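Uncharacterized protein lp_0118 (Lactobacillus plantarum, PDB 3K2Y) has no established function but, as a HIRAN-domain protein, probably binds nucleic acid, possibly together with zinc ions. Local coordinates at residues T10-G15 against K92-L97; T25-R30 against L88-Q93; A34-R39 against W53-A58. All coordinates share one frame; numbering follows the deposited sequence.

Contact 1 (T10-G15 against K92-L97)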
# COMPACT_ATOMS: atom_id res chain seq x y z
N THR A 10 -6.55 -12.00 17.52
CA THR A 10 -6.54 -12.50 16.15
C THR A 10 -6.73 -11.39 15.14
O THR A 10 -7.41 -10.40 15.41
CB THR A 10 -7.64 -13.56 15.94
OG1 THR A 10 -8.90 -13.02 16.35
CG2 THR A 10 -7.34 -14.81 16.73
N VAL A 11 -6.12 -11.55 13.97
CA VAL A 11 -6.24 -10.56 12.91
C VAL A 11 -6.39 -11.25 11.56
O VAL A 11 -6.11 -12.45 11.42
CB VAL A 11 -5.00 -9.62 12.85
CG1 VAL A 11 -4.86 -8.85 14.15
CG2 VAL A 11 -3.75 -10.43 12.57
N THR A 12 -6.83 -10.49 10.57
CA THR A 12 -7.01 -11.02 9.22
C THR A 12 -5.92 -10.44 8.33
O THR A 12 -5.52 -9.29 8.51
CB THR A 12 -8.38 -10.64 8.65
OG1 THR A 12 -9.41 -11.02 9.57
CG2 THR A 12 -8.61 -11.34 7.32
N VAL A 13 -5.44 -11.24 7.39
CA VAL A 13 -4.41 -10.79 6.47
C VAL A 13 -5.03 -10.54 5.10
O VAL A 13 -5.53 -11.46 4.46
CB VAL A 13 -3.28 -11.84 6.32
CG1 VAL A 13 -2.15 -11.27 5.49
CG2 VAL A 13 -2.77 -12.25 7.70
N VAL A 14 -5.00 -9.28 4.67
CA VAL A 14 -5.57 -8.90 3.39
C VAL A 14 -4.48 -8.54 2.39
O VAL A 14 -3.28 -8.62 2.69
CB VAL A 14 -6.50 -7.68 3.55
CG1 VAL A 14 -7.61 -8.01 4.53
CG2 VAL A 14 -5.71 -6.48 4.04
N GLY A 15 -4.90 -8.15 1.19
CA GLY A 15 -3.96 -7.77 0.15
C GLY A 15 -3.27 -8.89 -0.60
O GLY A 15 -2.35 -8.63 -1.38
N LYS A 92 -9.75 -19.18 -1.27
CA LYS A 92 -10.32 -17.85 -1.23
C LYS A 92 -9.17 -16.93 -0.84
O LYS A 92 -9.34 -15.72 -0.71
CB LYS A 92 -11.44 -17.78 -0.19
CG LYS A 92 -12.58 -18.73 -0.47
CD LYS A 92 -13.67 -18.61 0.58
CE LYS A 92 -14.23 -17.20 0.66
NZ LYS A 92 -15.29 -17.13 1.71
N GLN A 93 -8.00 -17.53 -0.68
CA GLN A 93 -6.80 -16.80 -0.29
C GLN A 93 -7.07 -16.04 1.01
O GLN A 93 -6.67 -14.89 1.16
CB GLN A 93 -6.38 -15.83 -1.40
CG GLN A 93 -6.11 -16.51 -2.73
CD GLN A 93 -5.58 -15.53 -3.76
OE1 GLN A 93 -6.22 -14.52 -4.05
NE2 GLN A 93 -4.42 -15.83 -4.33
N HIS A 94 -7.77 -16.70 1.93
CA HIS A 94 -8.11 -16.11 3.22
C HIS A 94 -6.94 -16.39 4.17
O HIS A 94 -6.10 -17.25 3.89
CB HIS A 94 -9.40 -16.73 3.76
CG HIS A 94 -9.95 -16.03 4.96
ND1 HIS A 94 -10.57 -14.80 4.89
CD2 HIS A 94 -9.99 -16.39 6.27
CE1 HIS A 94 -10.96 -14.43 6.10
NE2 HIS A 94 -10.62 -15.37 6.95
N LEU A 95 -6.88 -15.66 5.27
CA LEU A 95 -5.79 -15.86 6.22
C LEU A 95 -6.02 -15.09 7.50
O LEU A 95 -6.10 -13.86 7.49
CB LEU A 95 -4.46 -15.41 5.61
CG LEU A 95 -3.22 -16.30 5.78
CD1 LEU A 95 -1.97 -15.47 5.52
CD2 LEU A 95 -3.18 -16.88 7.18
N GLU A 96 -6.13 -15.82 8.61
CA GLU A 96 -6.33 -15.21 9.91
C GLU A 96 -5.21 -15.70 10.84
O GLU A 96 -4.68 -16.80 10.65
CB GLU A 96 -7.71 -15.56 10.47
CG GLU A 96 -8.85 -14.96 9.67
CD GLU A 96 -10.21 -15.18 10.31
OE1 GLU A 96 -10.39 -14.79 11.49
OE2 GLU A 96 -11.11 -15.73 9.63
N LEU A 97 -4.84 -14.88 11.81
CA LEU A 97 -3.76 -15.25 12.72
C LEU A 97 -4.06 -14.85 14.16
O LEU A 97 -4.90 -13.99 14.41
CB LEU A 97 -2.46 -14.53 12.33
CG LEU A 97 -2.07 -14.25 10.88
CD1 LEU A 97 -0.95 -13.20 10.88
CD2 LEU A 97 -1.62 -15.53 10.18
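Val13 and Leu95 press together where strand 4-14 meets the residue just before strand 96-103, the chains running antiparallel and Val13 N giving a nearly straight hydrogen bond of 2.7 Å (164° at the hydrogen) to Leu95 O. Two residues along the strand, Val11 and Leu97 form a hydrogen-bonded pair, in which Leu97 N donates to Val11 O at 2.8 Å, while the return bond to Leu97 O is placed less surely. Between them Thr12 and Glu96 make a non-hydrogen-bonded pair, and their side chains run side by side on one face.

The Glu96 side chain can be followed outward. Its CB sits 3.6 Å from Val11 O, and CG, held anti to the carbonyl carbon by a chi1 of -67°, reaches within 4.0 Å of Thr12 OG1. The chain then extends to the carboxylate, where OE2 accepts from His94 NE2 at 2.7 Å; it is met on the anti side, with the donor 23° out of the carboxylate plane, while the oxygen stays in the plane of the imidazole. This bond probably limits the rotation of the ring, whose His94 CE1 lies 4.1 Å from Thr12 CG2, the two side chains crossing at about a right angle.

The other face is apolar. Val13 CB packs 3.8 Å from Leu95 CB, and Val13 CG2 lies as close to Leu97 CD1, all three residues being buried. Thus the first and last strands are joined, closing the antiparallel barrel; strand 80-87 flanks Glu96 through Thr86 and Val87, while Ile63 and Leu60 of strand 59-63 pack on Val11 and Leu95.

Contact 2 (T25-R30 against L88-Q93)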
# COMPACT_ATOMS: atom_id res chain seq x y z
N THR A 25 3.23 -19.33 -2.48
CA THR A 25 3.61 -19.01 -1.11
C THR A 25 2.60 -19.53 -0.09
O THR A 25 2.98 -19.97 1.00
CB THR A 25 3.80 -17.49 -0.92
OG1 THR A 25 4.93 -17.06 -1.70
CG2 THR A 25 4.04 -17.15 0.54
N LEU A 26 1.32 -19.47 -0.43
CA LEU A 26 0.29 -19.96 0.48
C LEU A 26 0.46 -21.47 0.64
O LEU A 26 -0.23 -22.11 1.43
CB LEU A 26 -1.11 -19.66 -0.06
CG LEU A 26 -1.52 -18.19 -0.21
CD1 LEU A 26 -2.98 -18.12 -0.67
CD2 LEU A 26 -1.36 -17.46 1.12
N THR A 27 1.40 -22.03 -0.12
CA THR A 27 1.69 -23.46 -0.08
C THR A 27 2.78 -23.75 0.93
O THR A 27 2.81 -24.82 1.54
CB THR A 27 2.15 -23.97 -1.46
OG1 THR A 27 1.24 -23.52 -2.48
CG2 THR A 27 2.20 -25.49 -1.48
N THR A 28 3.69 -22.80 1.12
CA THR A 28 4.79 -22.97 2.07
C THR A 28 4.29 -22.69 3.49
O THR A 28 5.08 -22.56 4.43
CB THR A 28 5.96 -22.01 1.76
OG1 THR A 28 5.55 -20.65 1.98
CG2 THR A 28 6.41 -22.17 0.32
N LEU A 29 2.97 -22.60 3.63
CA LEU A 29 2.34 -22.32 4.91
C LEU A 29 1.19 -23.27 5.21
O LEU A 29 0.38 -23.58 4.34
CB LEU A 29 1.85 -20.87 4.94
CG LEU A 29 0.93 -20.37 6.06
CD1 LEU A 29 0.93 -18.85 6.07
CD2 LEU A 29 -0.48 -20.90 5.87
N ARG A 30 1.12 -23.72 6.46
CA ARG A 30 0.07 -24.63 6.91
C ARG A 30 -0.55 -24.08 8.19
O ARG A 30 0.13 -23.41 8.97
CB ARG A 30 0.64 -26.03 7.17
CG ARG A 30 0.29 -27.07 6.12
CD ARG A 30 0.92 -26.78 4.76
NE ARG A 30 0.40 -27.68 3.73
CZ ARG A 30 0.82 -27.69 2.47
NH1 ARG A 30 1.76 -26.86 2.07
NH2 ARG A 30 0.28 -28.54 1.60
N LEU A 88 -6.99 -20.68 7.29
CA LEU A 88 -6.39 -20.47 5.98
C LEU A 88 -7.36 -20.24 4.82
O LEU A 88 -7.24 -19.23 4.13
CB LEU A 88 -5.50 -21.67 5.64
CG LEU A 88 -4.85 -21.67 4.26
CD1 LEU A 88 -3.90 -20.49 4.12
CD2 LEU A 88 -4.12 -22.98 4.00
N ASP A 89 -8.30 -21.15 4.59
CA ASP A 89 -9.26 -20.99 3.48
C ASP A 89 -8.48 -20.61 2.21
O ASP A 89 -8.81 -19.64 1.52
CB ASP A 89 -10.31 -19.94 3.80
CG ASP A 89 -11.30 -20.41 4.85
OD1 ASP A 89 -11.36 -21.63 5.11
OD2 ASP A 89 -12.07 -19.64 5.46
N GLN A 90 -7.46 -21.40 1.90
CA GLN A 90 -6.57 -21.19 0.77
C GLN A 90 -7.11 -20.93 -0.64
O GLN A 90 -6.42 -20.32 -1.46
CB GLN A 90 -5.59 -22.35 0.70
CG GLN A 90 -4.51 -22.16 -0.34
CD GLN A 90 -3.48 -23.26 -0.27
OE1 GLN A 90 -3.83 -24.44 -0.26
NE2 GLN A 90 -2.21 -22.88 -0.23
N GLN A 91 -8.31 -21.40 -0.95
CA GLN A 91 -8.84 -21.16 -2.29
C GLN A 91 -9.44 -19.77 -2.41
O GLN A 91 -9.61 -19.25 -3.51
CB GLN A 91 -9.88 -22.21 -2.66
CG GLN A 91 -9.32 -23.62 -2.79
CD GLN A 91 -8.26 -23.73 -3.86
OE1 GLN A 91 -8.38 -23.13 -4.93
NE2 GLN A 91 -7.21 -24.49 -3.58
N LYS A 92 -9.75 -19.18 -1.27
CA LYS A 92 -10.32 -17.85 -1.23
C LYS A 92 -9.17 -16.93 -0.84
O LYS A 92 -9.34 -15.72 -0.71
CB LYS A 92 -11.44 -17.78 -0.19
CG LYS A 92 -12.58 -18.73 -0.47
CD LYS A 92 -13.67 -18.61 0.58
CE LYS A 92 -14.23 -17.20 0.66
NZ LYS A 92 -15.29 -17.13 1.71
N GLN A 93 -8.00 -17.53 -0.68
CA GLN A 93 -6.80 -16.80 -0.29
C GLN A 93 -7.07 -16.04 1.01
O GLN A 93 -6.67 -14.89 1.16
CB GLN A 93 -6.38 -15.83 -1.40
CG GLN A 93 -6.11 -16.51 -2.73
CD GLN A 93 -5.58 -15.53 -3.76
OE1 GLN A 93 -6.22 -14.52 -4.05
NE2 GLN A 93 -4.42 -15.83 -4.33
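Leu26 meets Gln90 and Gln93 where two type I beta turns face each other: Thr25 to Thr28, starting on the last residue of helix 22-25, and Asp89 to Lys92, in the connection between strands 80-87 and 96-103. The contact is loop against loop at one end of the barrel, with no hydrogen bond crossing it.

In the first turn Thr25 supplies the carbonyl that holds the loop together. Its O accepts from Thr28 N at 2.9 Å and also from Thr28 OG1 at 2.8 Å, the hydroxyl using one of the oxygen's lone pairs without leaving the plane of the carbonyl. Leu26, the next residue and a buried one, buries more surface than any other residue of 25-30. Its CB comes within 3.4 Å of Gln90 NE2, and its branch end, CD1, lies 4.1 Å from Gln93 CG, the two side chains crossing at about a right angle. Gln90 reaches over because its CG stands anti to the backbone N (chi1 -173°) and the chain beyond is extended, which lays the amide beside the Leu26 carbonyl, though the angle there is too poor for a hydrogen bond.

Thr27 turns its side chain from the second loop and lends only a marginal approach to the Gln90 amide; its hydroxyl makes a weak bond to Val23 O. Leu29, which also packs on Leu60 of strand 59-63, brings the end of its side chain near Leu88: the two run antiparallel past one another, with Leu29 CD2 3.9 Å from Leu88 CD1.

Contact 3 (A34-R39 against W53-A58)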
# COMPACT_ATOMS: atom_id res chain seq x y z
N ALA A 34 3.81 -20.66 12.31
CA ALA A 34 4.13 -19.29 12.69
C ALA A 34 4.51 -18.46 11.47
O ALA A 34 4.96 -19.01 10.45
CB ALA A 34 5.27 -19.28 13.70
N VAL A 35 4.31 -17.15 11.56
CA VAL A 35 4.66 -16.23 10.48
C VAL A 35 5.36 -15.02 11.06
O VAL A 35 5.18 -14.69 12.24
CB VAL A 35 3.41 -15.75 9.69
CG1 VAL A 35 2.82 -16.91 8.89
CG2 VAL A 35 2.37 -15.19 10.65
N LEU A 36 6.16 -14.35 10.24
CA LEU A 36 6.90 -13.18 10.68
C LEU A 36 6.16 -11.87 10.38
O LEU A 36 5.43 -11.78 9.39
CB LEU A 36 8.28 -13.17 10.02
CG LEU A 36 9.15 -14.41 10.24
CD1 LEU A 36 10.39 -14.32 9.37
CD2 LEU A 36 9.55 -14.53 11.71
N LEU A 37 6.35 -10.88 11.24
CA LEU A 37 5.71 -9.58 11.06
C LEU A 37 6.74 -8.49 10.77
O LEU A 37 7.85 -8.52 11.30
CB LEU A 37 4.90 -9.20 12.30
CG LEU A 37 3.43 -9.62 12.38
CD1 LEU A 37 3.28 -11.10 12.08
CD2 LEU A 37 2.89 -9.30 13.76
N GLN A 38 6.35 -7.54 9.93
CA GLN A 38 7.23 -6.44 9.57
C GLN A 38 6.49 -5.12 9.57
O GLN A 38 5.50 -4.94 8.85
CB GLN A 38 7.83 -6.68 8.18
CG GLN A 38 8.89 -5.65 7.80
CD GLN A 38 9.46 -5.89 6.41
OE1 GLN A 38 8.85 -5.53 5.41
NE2 GLN A 38 10.64 -6.50 6.35
N ARG A 39 6.99 -4.18 10.37
CA ARG A 39 6.40 -2.86 10.47
C ARG A 39 6.89 -2.02 9.29
O ARG A 39 8.08 -1.97 9.00
CB ARG A 39 6.83 -2.20 11.78
CG ARG A 39 6.22 -0.83 12.00
CD ARG A 39 4.72 -0.92 12.24
NE ARG A 39 4.02 0.30 11.82
CZ ARG A 39 4.25 1.50 12.33
NH1 ARG A 39 5.16 1.65 13.29
NH2 ARG A 39 3.58 2.55 11.90
N TRP A 53 4.70 -12.22 6.70
CA TRP A 53 5.60 -13.06 5.91
C TRP A 53 5.74 -14.47 6.46
O TRP A 53 5.45 -14.74 7.63
CB TRP A 53 6.98 -12.41 5.84
CG TRP A 53 6.98 -10.99 5.37
CD1 TRP A 53 6.52 -9.90 6.06
CD2 TRP A 53 7.48 -10.50 4.12
NE1 TRP A 53 6.71 -8.76 5.32
CE2 TRP A 53 7.29 -9.10 4.12
CE3 TRP A 53 8.07 -11.11 3.00
CZ2 TRP A 53 7.67 -8.29 3.05
CZ3 TRP A 53 8.45 -10.30 1.93
CH2 TRP A 53 8.25 -8.91 1.96
N THR A 54 6.20 -15.37 5.59
CA THR A 54 6.42 -16.77 5.95
C THR A 54 7.79 -16.86 6.60
O THR A 54 8.60 -15.93 6.49
CB THR A 54 6.41 -17.67 4.70
OG1 THR A 54 5.08 -17.70 4.15
CG2 THR A 54 6.82 -19.09 5.06
N LEU A 55 8.06 -17.97 7.28
CA LEU A 55 9.36 -18.15 7.92
C LEU A 55 10.46 -18.15 6.87
O LEU A 55 11.62 -17.89 7.18
CB LEU A 55 9.38 -19.46 8.72
CG LEU A 55 8.48 -19.52 9.95
CD1 LEU A 55 8.65 -20.86 10.65
CD2 LEU A 55 8.82 -18.36 10.89
N GLN A 56 10.09 -18.46 5.63
CA GLN A 56 11.04 -18.49 4.52
C GLN A 56 11.16 -17.10 3.92
O GLN A 56 11.93 -16.88 2.98
CB GLN A 56 10.59 -19.49 3.45
CG GLN A 56 10.98 -20.94 3.75
CD GLN A 56 10.44 -21.44 5.08
OE1 GLN A 56 9.23 -21.49 5.30
NE2 GLN A 56 11.35 -21.80 5.99
N HIS A 57 10.39 -16.16 4.47
CA HIS A 57 10.41 -14.78 4.02
C HIS A 57 9.73 -14.53 2.68
O HIS A 57 10.29 -13.91 1.79
CB HIS A 57 11.85 -14.28 3.98
CG HIS A 57 12.54 -14.36 5.31
ND1 HIS A 57 12.22 -13.53 6.36
CD2 HIS A 57 13.51 -15.19 5.76
CE1 HIS A 57 12.96 -13.86 7.41
NE2 HIS A 57 13.75 -14.86 7.07
N ALA A 58 8.50 -15.02 2.56
CA ALA A 58 7.70 -14.83 1.36
C ALA A 58 6.49 -14.02 1.81
O ALA A 58 5.78 -14.43 2.73
CB ALA A 58 7.26 -16.17 0.79
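Leu36 and Trp53 share the same first torsion, CG anti to the carbonyl carbon (chi1 -57° and -53°), and stand on the same face of the sheet as an antiparallel hydrogen-bonded pair. Two backbone bonds fix this pairing: Leu36 N to Trp53 O at 2.7 Å and Trp53 N to Leu36 O at 2.8 Å, the first with its donor tilted 33° from the carbonyl plane.

The indole lies beside Gln38, whose CB comes obliquely to within 3.7 Å of Trp53 NE1. Leu36 O lies at the edge of the ring, near its plane, while the indole N-H is taken up by Ser51 OG. Leu36 reaches the other way, over the turn. Its CD1 lies 3.3 Å from His57 CE1, an oblique and tight approach, and its CD2 meets Leu55 CD2 at 4.0 Å. Leu55 CG in turn rests 3.6 Å from Ala34 O.

Thr54 to His57 form a type I turn, and the positive phi of His57 is consistent with a G1 bulge in the hairpin joining strands 50-53 and 59-63. Leu55 O sits off-centre over one face of the imidazole.

With an alanine here in place of Trp53, Ser51 OG would probably lose its indole partner and Gln38 CB its neighbour at NE1. Since the bonds that cross here are backbone to backbone, register is probably set mainly by the main chain, and the side chains add a mixed layer of leucines, indole, imidazole and Gln38, partly exposed, with the indole N-H bonded to Ser51.

How the contacts relate
All three contacts fall within the HIRAN domain and on one small barrel. Contact 3 is nested along the chain inside the loops closed by contacts 1 and 2, which share Lys92 and Gln93 and are joined by a probable hydrogen bond from His94 N to Asp89 O. The centres of contacts 1 and 2 lie about 10 Å apart. Contacts 1 and 3 both reach the same sheet and touch where Leu97 packs on Val35; contact 2, among loops at the barrel end, reaches contact 3 through Leu29 on Val35 and Thr25 on Ala58. The nesting means that residues far apart in sequence meet in one compact domain.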